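Programmed cell death 6-interacting protein (Homo sapiens, PDB 5WA1) sorts cargo into intralumenal vesicles of multivesicular bodies and acts in membrane repair and cytokinesis, with the Bro1 domain described here carrying a region that interacts with CHMP4 proteins. Local coordinates at residues A[92-97]-A[367-372]; A[61-66]-A[374-379]; A[84-89]-A[149-154]; A[29-34]-A[144-149]; A[176-181]-A[359-364]. One frame throughout, in Å; residues are numbered along the deposited sequence.

Two loop-to-helix themes recur in this Bro1 domain: the chain after helix 319-340 runs back over the helical body in interactions 5, 1 and 2, and the N-terminal segment lies on helix 137-157 in interaction 4. Interaction 3 pairs that helix with helix 83-97, which interaction 1 also uses. Interactions 3 and 4 share Ala-149, their centres about 9 Å apart, while Phe-176 of interaction 5 packs on Ala-152 of interaction 3. Gln-95 OE1 lies 2.9 Å from Leu-375 N, joining interactions 1 and 2, whose centres are about 13 Å apart. Interaction 2 lies about 29 Å, centre to centre, from interaction 5. The C-terminal segments all fall in the region assigned to CHMP4 interaction.

Interaction 1 (A[92-97]-A[367-372]); sequences YYDQIC and PISQKF
Asp-94 meets the C-terminal segment 367-372 chiefly through hydrogen bonds, and both of its carboxylate oxygens are used. OD1 accepts from Ile-368 N at 2.9 Å through its syn lone pair, with a nearly straight N-H (166°). OD2 takes two donors from one residue: Ser-369 N at 2.8 Å on the syn side, and Ser-369 OG, also 2.8 Å from OD2, on the anti side. Both approach from the same face of the carboxylate plane. Ser-369 can deliver the pair because its OG lies between its own backbone N and carbonyl carbon (chi1 78°). Three donors thus fix the rotation of the carboxylate.

Here a buried acid on helix 83-97 of the Bro1 domain receives consecutive backbone N-H groups of the irregular chain that follows helix 319-340. A cis peptide bond precedes Pro-367, at the start of the gripped segment.

Apolar contacts flank the polar grip. The CB of Asp-94 lies over one face of the Phe-372 ring in a CH-pi contact, 3.7 Å from the ring centroid. On the other flank, Ile-368 CD1 reaches Tyr-93 CD2 at 3.6 Å, the two side chains crossing at about a right angle.

The polar side chain of Gln-95 also crosses Phe-372 at about a right angle, amide and ring planes 43° apart. Its amide spans to the next turn, NE2 hydrogen-bonded to Asp-374 OD1 and OE1 to Leu-375 N.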
# COMPACT_ATOMS: atom_id res chain seq x y z
N TYR A 92 16.57 6.41 -8.28
CA TYR A 92 17.34 7.21 -7.32
C TYR A 92 17.53 6.45 -6.01
O TYR A 92 18.59 6.58 -5.38
CB TYR A 92 16.65 8.56 -7.10
CG TYR A 92 17.33 9.43 -6.07
CD1 TYR A 92 18.61 9.94 -6.30
CD2 TYR A 92 16.70 9.75 -4.88
CE1 TYR A 92 19.24 10.73 -5.36
CE2 TYR A 92 17.33 10.55 -3.93
CZ TYR A 92 18.60 11.04 -4.17
OH TYR A 92 19.23 11.83 -3.24
N TYR A 93 16.56 5.64 -5.60
CA TYR A 93 16.76 4.80 -4.42
C TYR A 93 17.86 3.78 -4.65
O TYR A 93 18.71 3.56 -3.78
CB TYR A 93 15.45 4.09 -4.03
CG TYR A 93 15.61 3.23 -2.80
CD1 TYR A 93 15.62 3.79 -1.53
CD2 TYR A 93 15.76 1.85 -2.91
CE1 TYR A 93 15.76 3.01 -0.40
CE2 TYR A 93 15.90 1.05 -1.78
CZ TYR A 93 15.90 1.64 -0.53
OH TYR A 93 16.05 0.86 0.60
N ASP A 94 17.86 3.13 -5.82
CA ASP A 94 18.93 2.18 -6.14
C ASP A 94 20.29 2.86 -6.11
O ASP A 94 21.27 2.29 -5.62
CB ASP A 94 18.69 1.55 -7.51
CG ASP A 94 17.57 0.52 -7.49
OD1 ASP A 94 17.15 0.11 -6.39
OD2 ASP A 94 17.13 0.12 -8.59
N GLN A 95 20.38 4.08 -6.64
CA GLN A 95 21.68 4.74 -6.75
C GLN A 95 22.24 5.07 -5.37
O GLN A 95 23.42 4.84 -5.11
CB GLN A 95 21.56 5.99 -7.62
CG GLN A 95 22.89 6.50 -8.15
CD GLN A 95 23.66 5.44 -8.92
OE1 GLN A 95 23.45 5.25 -10.12
NE2 GLN A 95 24.55 4.74 -8.23
N ILE A 96 21.39 5.58 -4.47
CA ILE A 96 21.85 5.94 -3.13
C ILE A 96 22.30 4.71 -2.36
O ILE A 96 23.34 4.73 -1.68
CB ILE A 96 20.74 6.71 -2.39
CG1 ILE A 96 20.38 7.99 -3.14
CG2 ILE A 96 21.18 7.02 -0.97
CD1 ILE A 96 21.50 8.99 -3.25
N CYS A 97 21.54 3.62 -2.43
CA CYS A 97 21.96 2.40 -1.76
C CYS A 97 23.32 1.92 -2.28
O CYS A 97 24.17 1.48 -1.49
CB CYS A 97 20.90 1.31 -1.92
SG CYS A 97 19.33 1.74 -1.16
N PRO A 367 18.70 -4.12 -7.18
CA PRO A 367 17.92 -3.01 -7.75
C PRO A 367 16.41 -3.22 -7.81
O PRO A 367 15.93 -4.27 -8.26
CB PRO A 367 18.49 -2.90 -9.17
CG PRO A 367 18.85 -4.31 -9.51
CD PRO A 367 19.33 -4.94 -8.23
N ILE A 368 15.64 -2.22 -7.34
CA ILE A 368 14.19 -2.26 -7.50
C ILE A 368 13.73 -1.52 -8.75
O ILE A 368 12.56 -1.65 -9.13
CB ILE A 368 13.44 -1.70 -6.26
CG1 ILE A 368 13.78 -0.23 -6.00
CG2 ILE A 368 13.74 -2.54 -5.03
CD1 ILE A 368 13.06 0.33 -4.74
N SER A 369 14.61 -0.76 -9.40
CA SER A 369 14.27 -0.11 -10.66
C SER A 369 14.69 -0.98 -11.84
O SER A 369 15.57 -1.84 -11.74
CB SER A 369 14.95 1.26 -10.77
OG SER A 369 16.32 1.12 -11.12
N GLN A 370 14.05 -0.74 -12.99
CA GLN A 370 14.33 -1.50 -14.19
C GLN A 370 15.57 -0.98 -14.90
O GLN A 370 15.83 0.23 -14.92
CB GLN A 370 13.14 -1.46 -15.15
CG GLN A 370 11.94 -2.25 -14.66
CD GLN A 370 12.26 -3.72 -14.43
OE1 GLN A 370 12.33 -4.50 -15.38
NE2 GLN A 370 12.46 -4.09 -13.17
N LYS A 371 16.33 -1.91 -15.48
CA LYS A 371 17.52 -1.58 -16.27
C LYS A 371 18.45 -0.65 -15.49
O LYS A 371 18.93 0.36 -16.00
CB LYS A 371 17.12 -0.97 -17.62
CG LYS A 371 16.40 -1.92 -18.55
CD LYS A 371 15.84 -1.21 -19.78
CE LYS A 371 14.71 -0.25 -19.40
NZ LYS A 371 13.93 0.21 -20.59
N PHE A 372 18.68 -1.00 -14.23
CA PHE A 372 19.50 -0.15 -13.38
C PHE A 372 20.97 -0.27 -13.75
O PHE A 372 21.47 -1.36 -14.06
CB PHE A 372 19.31 -0.50 -11.91
CG PHE A 372 20.25 0.23 -10.99
CD1 PHE A 372 20.10 1.59 -10.76
CD2 PHE A 372 21.30 -0.44 -10.37
CE1 PHE A 372 20.98 2.27 -9.93
CE2 PHE A 372 22.18 0.24 -9.54
CZ PHE A 372 22.02 1.59 -9.31

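Interaction 2 (A[61-66]-A[374-379]); sequences CRAAEE and DLFEKM
The Phe-376 ring has the methyl group of Ala-63 over one face: CB sits 4.1 Å from the ring centroid, 22° off the normal and displaced toward the rim. Around the ring's far end the helix backbone comes close as well, with Ala-64 N 3.6 Å from CZ in an oblique approach. The same ring also makes an edge-to-face pair with Phe-103, and its side chain touches Ile-99, so an aromatic group from near the end of this Bro1 construct is wedged between a helix and a loop. Its CG stands anti to its own carbonyl carbon (chi1 -58°), a setting that turns the ring toward helix 56-75.

Ala-63 has a second neighbour in Leu-375. Its CB is 3.4 Å from Leu-375 O and 3.9 Å from Leu-375 CB, so one small methyl fills the angle between the leucine and the phenylalanine. One turn further along the helix, Leu-375 CD1 lies 4.1 Å from Glu-66 CB, next to the aliphatic root of an otherwise polar side chain.

What presents these two apolar residues together is a type I beta turn from Asp-374 to Glu-377, reinforced by an Asx turn. Asp-374 OD1 accepts from Phe-376 N at 2.9 Å, although the donor stands above the carboxylate plane, 74° out of it. The backbone bond closing the beta turn, Glu-377 N to Asp-374 O, is weak at 3.5 Å. No hydrogen bond crosses between the two segments. Behind the contact, Ala-64 touches Leu-42 of helix 39-49, and Met-379 reaches Ile-46 on the same helix.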
# COMPACT_ATOMS: atom_id res chain seq x y z
N CYS A 61 33.38 12.82 -11.29
CA CYS A 61 32.76 14.14 -11.18
C CYS A 61 31.57 14.27 -12.10
O CYS A 61 30.59 14.95 -11.76
CB CYS A 61 33.79 15.23 -11.48
SG CYS A 61 33.10 16.90 -11.49
N ARG A 62 31.62 13.63 -13.27
CA ARG A 62 30.46 13.63 -14.16
C ARG A 62 29.31 12.84 -13.56
O ARG A 62 28.16 13.31 -13.54
CB ARG A 62 30.85 13.05 -15.52
CG ARG A 62 29.72 13.01 -16.53
CD ARG A 62 30.22 12.62 -17.91
NE ARG A 62 31.28 13.51 -18.39
CZ ARG A 62 32.58 13.21 -18.37
NH1 ARG A 62 32.97 12.04 -17.89
NH2 ARG A 62 33.48 14.07 -18.84
N ALA A 63 29.59 11.64 -13.04
CA ALA A 63 28.56 10.83 -12.42
C ALA A 63 27.99 11.50 -11.18
O ALA A 63 26.80 11.33 -10.87
CB ALA A 63 29.11 9.44 -12.08
N ALA A 64 28.81 12.25 -10.45
CA ALA A 64 28.29 13.00 -9.31
C ALA A 64 27.34 14.10 -9.78
O ALA A 64 26.30 14.34 -9.15
CB ALA A 64 29.43 13.59 -8.49
N GLU A 65 27.67 14.75 -10.89
CA GLU A 65 26.77 15.74 -11.47
C GLU A 65 25.47 15.10 -11.93
O GLU A 65 24.39 15.70 -11.81
CB GLU A 65 27.45 16.44 -12.65
CG GLU A 65 26.92 17.83 -12.89
CD GLU A 65 27.25 18.77 -11.75
OE1 GLU A 65 28.45 18.87 -11.41
OE2 GLU A 65 26.32 19.38 -11.20
N GLU A 66 25.54 13.88 -12.46
CA GLU A 66 24.32 13.18 -12.88
C GLU A 66 23.50 12.72 -11.68
O GLU A 66 22.27 12.60 -11.79
CB GLU A 66 24.66 12.00 -13.78
CG GLU A 66 25.03 12.38 -15.20
CD GLU A 66 23.92 13.14 -15.90
OE1 GLU A 66 24.13 14.33 -16.24
OE2 GLU A 66 22.84 12.55 -16.11
N ASP A 374 24.54 1.35 -12.03
CA ASP A 374 25.19 2.19 -11.03
C ASP A 374 26.12 3.18 -11.72
O ASP A 374 26.95 2.81 -12.55
CB ASP A 374 25.97 1.32 -10.03
CG ASP A 374 26.74 2.15 -8.99
OD1 ASP A 374 26.45 3.36 -8.82
OD2 ASP A 374 27.64 1.59 -8.32
N LEU A 375 25.97 4.46 -11.37
CA LEU A 375 26.81 5.51 -11.92
C LEU A 375 28.24 5.45 -11.40
O LEU A 375 29.13 6.06 -11.99
CB LEU A 375 26.21 6.88 -11.62
CG LEU A 375 24.98 7.29 -12.43
CD1 LEU A 375 24.30 8.48 -11.78
CD2 LEU A 375 25.37 7.62 -13.86
N PHE A 376 28.47 4.74 -10.30
CA PHE A 376 29.79 4.59 -9.70
C PHE A 376 30.20 3.13 -9.65
O PHE A 376 30.83 2.67 -8.69
CB PHE A 376 29.83 5.21 -8.30
CG PHE A 376 29.47 6.67 -8.27
CD1 PHE A 376 28.15 7.07 -8.10
CD2 PHE A 376 30.44 7.64 -8.40
CE1 PHE A 376 27.82 8.41 -8.07
CE2 PHE A 376 30.12 8.98 -8.37
CZ PHE A 376 28.80 9.37 -8.21
N GLU A 377 29.84 2.37 -10.69
CA GLU A 377 30.08 0.93 -10.68
C GLU A 377 31.56 0.61 -10.82
O GLU A 377 32.04 -0.36 -10.22
CB GLU A 377 29.28 0.27 -11.81
CG GLU A 377 29.39 -1.25 -11.82
CD GLU A 377 28.61 -1.88 -12.95
OE1 GLU A 377 28.04 -1.13 -13.77
OE2 GLU A 377 28.58 -3.13 -13.03
N LYS A 378 32.29 1.39 -11.61
CA LYS A 378 33.74 1.21 -11.76
C LYS A 378 34.48 1.97 -10.66
O LYS A 378 35.29 2.86 -10.92
CB LYS A 378 34.18 1.67 -13.15
CG LYS A 378 33.57 0.91 -14.31
CD LYS A 378 34.15 1.41 -15.61
CE LYS A 378 33.53 0.73 -16.82
NZ LYS A 378 34.19 1.20 -18.07
N MET A 379 34.19 1.60 -9.42
CA MET A 379 34.77 2.29 -8.28
C MET A 379 34.84 1.39 -7.05
O MET A 379 35.81 0.65 -6.87
CB MET A 379 33.96 3.55 -7.97
CG MET A 379 34.53 4.42 -6.87
SD MET A 379 33.73 6.03 -6.81
CE MET A 379 34.36 6.66 -5.26

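Interaction 3 (A[84-89]-A[149-154]); sequences GALETL and AALASQ
Segments 84-89 and 149-154 run nearly antiparallel, their axes 10.0 Å apart at closest approach with 163° between their N-to-C directions, and with Leu-86 and Leu-151 the pair whose CA atoms are nearest across the segments. The interface is apolar, and one branch of one leucine does most of the touching. Leu-151 CD2 lies 3.6 Å from Leu-86 N, against the backbone of the opposing helix, and 4.0 Å from both Ala-85 CB and Leu-86 CB. Leu-89 CD1 approaches the same methyl at 4.1 Å from Leu-151 CD2. The setting of Leu-151, with CG opposite the backbone N across the first bond (chi1 -177°), carries that branch out to the partner helix.

The antiparallel pairing of helix 83-97 with helix 137-157 is consistent with the helical-repeat character of the Bro1 domain, whose family belongs to the TPR clan. Leu-86 answers Leu-151 with the same first torsion (chi1 180°), which sends its own branches across in the other direction. There CD2 lies 4.3 Å from Ala-152 CB, beside the place where Ala-152 touches Phe-176 of helix 164-191, and the leucine also reaches His-173 of that helix. Polar groups next to the contact tie the same two helices to irregular chain: Ser-153 OG is hydrogen-bonded to Val-28 N, and Glu-87 OE1 accepts from Gln-370 N in the chain after helix 319-340.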
# COMPACT_ATOMS: atom_id res chain seq x y z
N GLY A 84 7.03 6.47 -15.32
CA GLY A 84 8.29 7.18 -15.49
C GLY A 84 8.73 7.91 -14.24
O GLY A 84 9.90 7.86 -13.86
N ALA A 85 7.80 8.59 -13.57
CA ALA A 85 8.13 9.25 -12.31
C ALA A 85 8.47 8.22 -11.23
O ALA A 85 9.40 8.44 -10.44
CB ALA A 85 6.98 10.14 -11.85
N LEU A 86 7.74 7.10 -11.18
CA LEU A 86 8.06 6.07 -10.20
C LEU A 86 9.41 5.44 -10.49
O LEU A 86 10.23 5.26 -9.58
CB LEU A 86 6.96 5.00 -10.16
CG LEU A 86 7.22 3.88 -9.15
CD1 LEU A 86 7.40 4.45 -7.75
CD2 LEU A 86 6.11 2.82 -9.15
N GLU A 87 9.67 5.10 -11.75
CA GLU A 87 10.98 4.53 -12.10
C GLU A 87 12.11 5.50 -11.78
O GLU A 87 13.20 5.05 -11.38
CB GLU A 87 11.01 4.14 -13.58
CG GLU A 87 10.28 2.84 -13.89
CD GLU A 87 10.89 1.64 -13.17
OE1 GLU A 87 12.12 1.61 -13.00
OE2 GLU A 87 10.12 0.74 -12.76
N THR A 88 11.89 6.80 -11.93
CA THR A 88 12.91 7.77 -11.54
C THR A 88 13.16 7.73 -10.04
O THR A 88 14.31 7.73 -9.59
CB THR A 88 12.51 9.17 -11.99
OG1 THR A 88 12.36 9.19 -13.42
CG2 THR A 88 13.58 10.18 -11.58
N LEU A 89 12.09 7.69 -9.25
CA LEU A 89 12.24 7.51 -7.81
C LEU A 89 12.94 6.20 -7.49
O LEU A 89 13.87 6.16 -6.68
CB LEU A 89 10.86 7.55 -7.13
CG LEU A 89 10.54 8.85 -6.41
CD1 LEU A 89 9.11 8.83 -5.91
CD2 LEU A 89 11.52 9.08 -5.27
N ALA A 149 6.97 4.18 -2.18
CA ALA A 149 5.76 3.50 -1.72
C ALA A 149 4.53 4.39 -1.88
O ALA A 149 3.48 3.94 -2.36
CB ALA A 149 5.93 3.07 -0.26
N ALA A 150 4.65 5.67 -1.49
CA ALA A 150 3.52 6.59 -1.58
C ALA A 150 3.10 6.80 -3.03
O ALA A 150 1.90 6.76 -3.35
CB ALA A 150 3.90 7.93 -0.93
N LEU A 151 4.06 7.07 -3.92
CA LEU A 151 3.70 7.25 -5.32
C LEU A 151 3.11 5.97 -5.90
O LEU A 151 2.14 6.02 -6.67
CB LEU A 151 4.92 7.73 -6.12
CG LEU A 151 4.65 8.02 -7.60
CD1 LEU A 151 3.60 9.12 -7.75
CD2 LEU A 151 5.91 8.39 -8.37
N ALA A 152 3.65 4.81 -5.52
CA ALA A 152 3.07 3.54 -5.97
C ALA A 152 1.63 3.39 -5.48
O ALA A 152 0.77 2.89 -6.22
CB ALA A 152 3.91 2.36 -5.48
N SER A 153 1.35 3.81 -4.24
CA SER A 153 -0.02 3.74 -3.74
C SER A 153 -0.93 4.67 -4.52
O SER A 153 -2.10 4.34 -4.74
CB SER A 153 -0.06 4.09 -2.24
OG SER A 153 -0.05 5.50 -2.03
N GLN A 154 -0.42 5.83 -4.95
CA GLN A 154 -1.24 6.75 -5.72
C GLN A 154 -1.51 6.21 -7.12
O GLN A 154 -2.63 6.36 -7.65
CB GLN A 154 -0.58 8.12 -5.80
CG GLN A 154 -0.44 8.80 -4.43
CD GLN A 154 0.06 10.23 -4.57
OE1 GLN A 154 -0.18 10.88 -5.58
NE2 GLN A 154 0.78 10.71 -3.55

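Interaction 4 (A[29-34]-A[144-149]); sequences QLKKTS and VLFNCA
Asn-147 swings CG anti to its own carbonyl carbon (chi1 -79°), which sends its amide out from helix 137-157 to the extended backbone of Lys-31. There the amide binds both polar backbone atoms of that one residue. OD1 accepts from Lys-31 N at 2.7 Å, with the donor tilted 26° from the amide carbonyl plane. ND2 donates to Lys-31 O at 2.9 Å in a nearly straight bond (170°) that lies in the carbonyl plane, on a lone pair. The two bonds hold the amide against rotation; it offers C=O and N-H to the N and O of one residue, much as the facing residue of a hydrogen-bonded antiparallel pair would.

Leu-30 lies against the same group, its CB 3.7 Å from Asn-147 ND2, the two side chains crossing obliquely. Lys-31 crosses Phe-146 at about a right angle and rests its methylene chain there, CD being 3.5 Å from Phe-146 CD1. Bends at the far end of the lysine chain then carry NZ away to a salt bridge with Asp-199 and a hydrogen bond to Lys-117 O. Gln-29 O sits near the plane of the Phe-146 ring at its edge, 3.7 Å from CE1; this carbonyl is buried by the contact with no polar partner in the model.

Segment 29-34 therefore threads between two elements of the Bro1 domain. One side rests on helix 137-157, while backbone hydrogen bonds between Lys-32 and Lys-117 and between Ser-34 and Thr-115 join it to strand 114-117. Beyond Phe-146, an edge-to-face pair with Phe-181 leads on to helix 164-191.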
# COMPACT_ATOMS: atom_id res chain seq x y z
N GLN A 29 0.32 10.69 0.57
CA GLN A 29 1.00 11.84 -0.03
C GLN A 29 2.51 11.69 0.11
O GLN A 29 3.02 11.12 1.07
CB GLN A 29 0.53 13.14 0.64
CG GLN A 29 -0.94 13.45 0.40
CD GLN A 29 -1.24 13.73 -1.07
OE1 GLN A 29 -1.74 12.85 -1.79
NE2 GLN A 29 -0.95 14.94 -1.52
N LEU A 30 3.24 12.22 -0.88
CA LEU A 30 4.69 12.15 -0.87
C LEU A 30 5.27 13.18 0.09
O LEU A 30 4.69 14.24 0.33
CB LEU A 30 5.25 12.37 -2.28
CG LEU A 30 5.35 11.19 -3.26
CD1 LEU A 30 4.00 10.59 -3.60
CD2 LEU A 30 6.07 11.62 -4.52
N LYS A 31 6.44 12.86 0.65
CA LYS A 31 7.16 13.81 1.48
C LYS A 31 7.87 14.84 0.61
O LYS A 31 8.36 14.52 -0.47
CB LYS A 31 8.17 13.09 2.38
CG LYS A 31 7.53 12.09 3.34
CD LYS A 31 8.57 11.19 4.02
CE LYS A 31 9.59 11.98 4.84
NZ LYS A 31 8.97 13.00 5.74
N LYS A 32 7.92 16.07 1.09
CA LYS A 32 8.63 17.14 0.41
C LYS A 32 10.04 17.27 0.98
O LYS A 32 10.29 16.96 2.15
CB LYS A 32 7.88 18.46 0.55
CG LYS A 32 6.47 18.44 -0.01
CD LYS A 32 5.72 19.71 0.35
CE LYS A 32 4.23 19.57 0.07
NZ LYS A 32 3.48 20.74 0.61
N THR A 33 10.97 17.72 0.14
CA THR A 33 12.34 17.91 0.60
C THR A 33 12.89 19.17 -0.04
O THR A 33 12.42 19.61 -1.10
CB THR A 33 13.22 16.70 0.26
OG1 THR A 33 14.56 16.92 0.75
CG2 THR A 33 13.27 16.46 -1.24
N SER A 34 13.88 19.76 0.62
CA SER A 34 14.54 20.93 0.07
C SER A 34 15.62 20.51 -0.92
O SER A 34 16.19 19.42 -0.83
CB SER A 34 15.15 21.76 1.20
OG SER A 34 15.90 20.92 2.06
N VAL A 144 13.23 8.61 0.70
CA VAL A 144 13.05 8.30 -0.71
C VAL A 144 12.22 7.03 -0.87
O VAL A 144 11.31 6.97 -1.71
CB VAL A 144 14.41 8.20 -1.42
CG1 VAL A 144 14.28 7.52 -2.76
CG2 VAL A 144 14.98 9.58 -1.60
N LEU A 145 12.51 6.00 -0.07
CA LEU A 145 11.72 4.78 -0.17
C LEU A 145 10.27 5.03 0.24
O LEU A 145 9.36 4.40 -0.31
CB LEU A 145 12.33 3.66 0.67
CG LEU A 145 11.61 2.31 0.52
CD1 LEU A 145 11.52 1.92 -0.95
CD2 LEU A 145 12.29 1.22 1.35
N PHE A 146 10.04 5.93 1.19
CA PHE A 146 8.68 6.33 1.54
C PHE A 146 7.95 6.88 0.33
O PHE A 146 6.78 6.55 0.09
CB PHE A 146 8.72 7.38 2.66
CG PHE A 146 7.36 7.75 3.20
CD1 PHE A 146 6.57 8.70 2.57
CD2 PHE A 146 6.87 7.13 4.35
CE1 PHE A 146 5.32 9.03 3.06
CE2 PHE A 146 5.62 7.46 4.86
CZ PHE A 146 4.85 8.41 4.22
N ASN A 147 8.61 7.75 -0.44
CA ASN A 147 7.95 8.35 -1.60
C ASN A 147 7.75 7.34 -2.72
O ASN A 147 6.78 7.45 -3.47
CB ASN A 147 8.74 9.57 -2.08
CG ASN A 147 8.48 10.80 -1.23
OD1 ASN A 147 7.90 10.69 -0.15
ND2 ASN A 147 8.90 11.97 -1.70
N CYS A 148 8.66 6.36 -2.86
CA CYS A 148 8.40 5.27 -3.80
C CYS A 148 7.11 4.56 -3.45
O CYS A 148 6.23 4.36 -4.30
CB CYS A 148 9.55 4.27 -3.80
SG CYS A 148 11.16 4.91 -4.35
N ALA A 149 6.97 4.18 -2.18
CA ALA A 149 5.76 3.50 -1.72
C ALA A 149 4.53 4.39 -1.88
O ALA A 149 3.48 3.94 -2.36
CB ALA A 149 5.93 3.07 -0.26

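Interaction 5 (A[176-181]-A[359-364]); sequences FASGAF and VKSTPV
Ser-178 and Ser-361 meet hydroxyl to hydroxyl, Ser-361 OG donating to Ser-178 OG at 2.7 Å; Ser-178 holds OG opposite its backbone N about the first bond (chi1 179°), which directs it out to the loop. Next to them, Gly-179 CA makes a CA-H...O contact with Thr-362 O at 3.1 Å, 156° at the hydrogen. A CB here would point at the loop and fall on that oxygen, so the absence of a side chain permits the approach. Ser-361 CB is 3.7 Å from Gly-179 CA, Thr-362 OG1 lies 3.6 Å from Phe-176 N, and Val-364 CG1 rests 3.9 Å from Ala-180 CA.

A water forms the next shell, donating to Phe-176 O at 2.9 Å and to Thr-362 O at 2.8 Å. Phe-176 O keeps its helical bond from Ala-180 N besides the water, and Thr-362 O takes both the water and the C-H of Gly-179.

Gln-175, just before 176-181 on the helix, forms a backbone hydrogen bond with Thr-362 and accepts from Lys-360 N through OE1. Helix 164-191 thus carries the chain after helix 319-340, while its other surfaces face helix 137-157, through Phe-176 and Ala-180, and helix 202-226, through Ser-178 against Leu-213.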
# COMPACT_ATOMS: atom_id res chain seq x y z
N PHE A 176 3.94 -3.79 -3.68
CA PHE A 176 5.21 -3.07 -3.58
C PHE A 176 5.17 -2.05 -2.46
O PHE A 176 6.07 -2.01 -1.61
CB PHE A 176 5.54 -2.38 -4.91
CG PHE A 176 6.69 -1.43 -4.79
CD1 PHE A 176 7.99 -1.89 -4.83
CD2 PHE A 176 6.47 -0.07 -4.55
CE1 PHE A 176 9.07 -1.01 -4.68
CE2 PHE A 176 7.53 0.81 -4.39
CZ PHE A 176 8.83 0.33 -4.46
N ALA A 177 4.13 -1.20 -2.43
CA ALA A 177 4.03 -0.20 -1.37
C ALA A 177 4.02 -0.86 0.00
O ALA A 177 4.70 -0.39 0.93
CB ALA A 177 2.78 0.66 -1.56
N SER A 178 3.29 -1.96 0.14
CA SER A 178 3.25 -2.68 1.41
C SER A 178 4.64 -3.14 1.83
O SER A 178 5.03 -3.00 3.00
CB SER A 178 2.31 -3.89 1.31
OG SER A 178 2.30 -4.61 2.55
N GLY A 179 5.41 -3.70 0.89
CA GLY A 179 6.74 -4.17 1.23
C GLY A 179 7.72 -3.05 1.48
O GLY A 179 8.65 -3.19 2.29
N ALA A 180 7.53 -1.91 0.81
CA ALA A 180 8.44 -0.79 1.01
C ALA A 180 8.19 -0.09 2.34
O ALA A 180 9.14 0.26 3.04
CB ALA A 180 8.34 0.19 -0.16
N PHE A 181 6.91 0.12 2.70
CA PHE A 181 6.62 0.65 4.03
C PHE A 181 7.13 -0.30 5.10
O PHE A 181 7.64 0.14 6.14
CB PHE A 181 5.12 0.88 4.21
CG PHE A 181 4.58 2.06 3.45
CD1 PHE A 181 5.19 3.30 3.53
CD2 PHE A 181 3.44 1.93 2.65
CE1 PHE A 181 4.69 4.40 2.82
CE2 PHE A 181 2.94 3.01 1.94
CZ PHE A 181 3.55 4.25 2.03
N VAL A 359 -1.79 -12.24 -1.42
CA VAL A 359 -0.89 -11.10 -1.45
C VAL A 359 0.25 -11.29 -0.46
O VAL A 359 0.12 -12.00 0.54
CB VAL A 359 -1.65 -9.79 -1.17
CG1 VAL A 359 -2.67 -9.54 -2.28
CG2 VAL A 359 -2.35 -9.86 0.18
N LYS A 360 1.37 -10.63 -0.76
CA LYS A 360 2.56 -10.65 0.08
C LYS A 360 3.20 -9.27 0.00
O LYS A 360 3.16 -8.62 -1.05
CB LYS A 360 3.54 -11.74 -0.40
CG LYS A 360 4.82 -11.85 0.42
CD LYS A 360 4.55 -12.36 1.83
CE LYS A 360 5.78 -12.22 2.72
NZ LYS A 360 5.50 -12.63 4.12
N SER A 361 3.75 -8.80 1.12
CA SER A 361 4.54 -7.58 1.10
C SER A 361 5.82 -7.83 0.31
O SER A 361 6.62 -8.70 0.68
CB SER A 361 4.87 -7.12 2.53
OG SER A 361 3.69 -6.84 3.27
N THR A 362 6.00 -7.11 -0.79
CA THR A 362 7.13 -7.36 -1.69
C THR A 362 8.43 -6.90 -1.04
O THR A 362 8.55 -5.71 -0.70
CB THR A 362 6.93 -6.63 -3.02
OG1 THR A 362 5.65 -6.99 -3.57
CG2 THR A 362 8.03 -7.00 -4.01
N PRO A 363 9.41 -7.77 -0.84
CA PRO A 363 10.68 -7.32 -0.26
C PRO A 363 11.40 -6.38 -1.20
O PRO A 363 11.29 -6.47 -2.43
CB PRO A 363 11.46 -8.62 -0.05
CG PRO A 363 10.85 -9.60 -1.00
CD PRO A 363 9.40 -9.22 -1.13
N VAL A 364 12.13 -5.43 -0.63
CA VAL A 364 12.92 -4.52 -1.44
C VAL A 364 14.31 -5.13 -1.61
O VAL A 364 15.01 -5.43 -0.64
CB VAL A 364 12.96 -3.10 -0.85
CG1 VAL A 364 11.58 -2.70 -0.37
CG2 VAL A 364 13.97 -2.94 0.26
O HOH W 1 8.66 -3.24 -2.10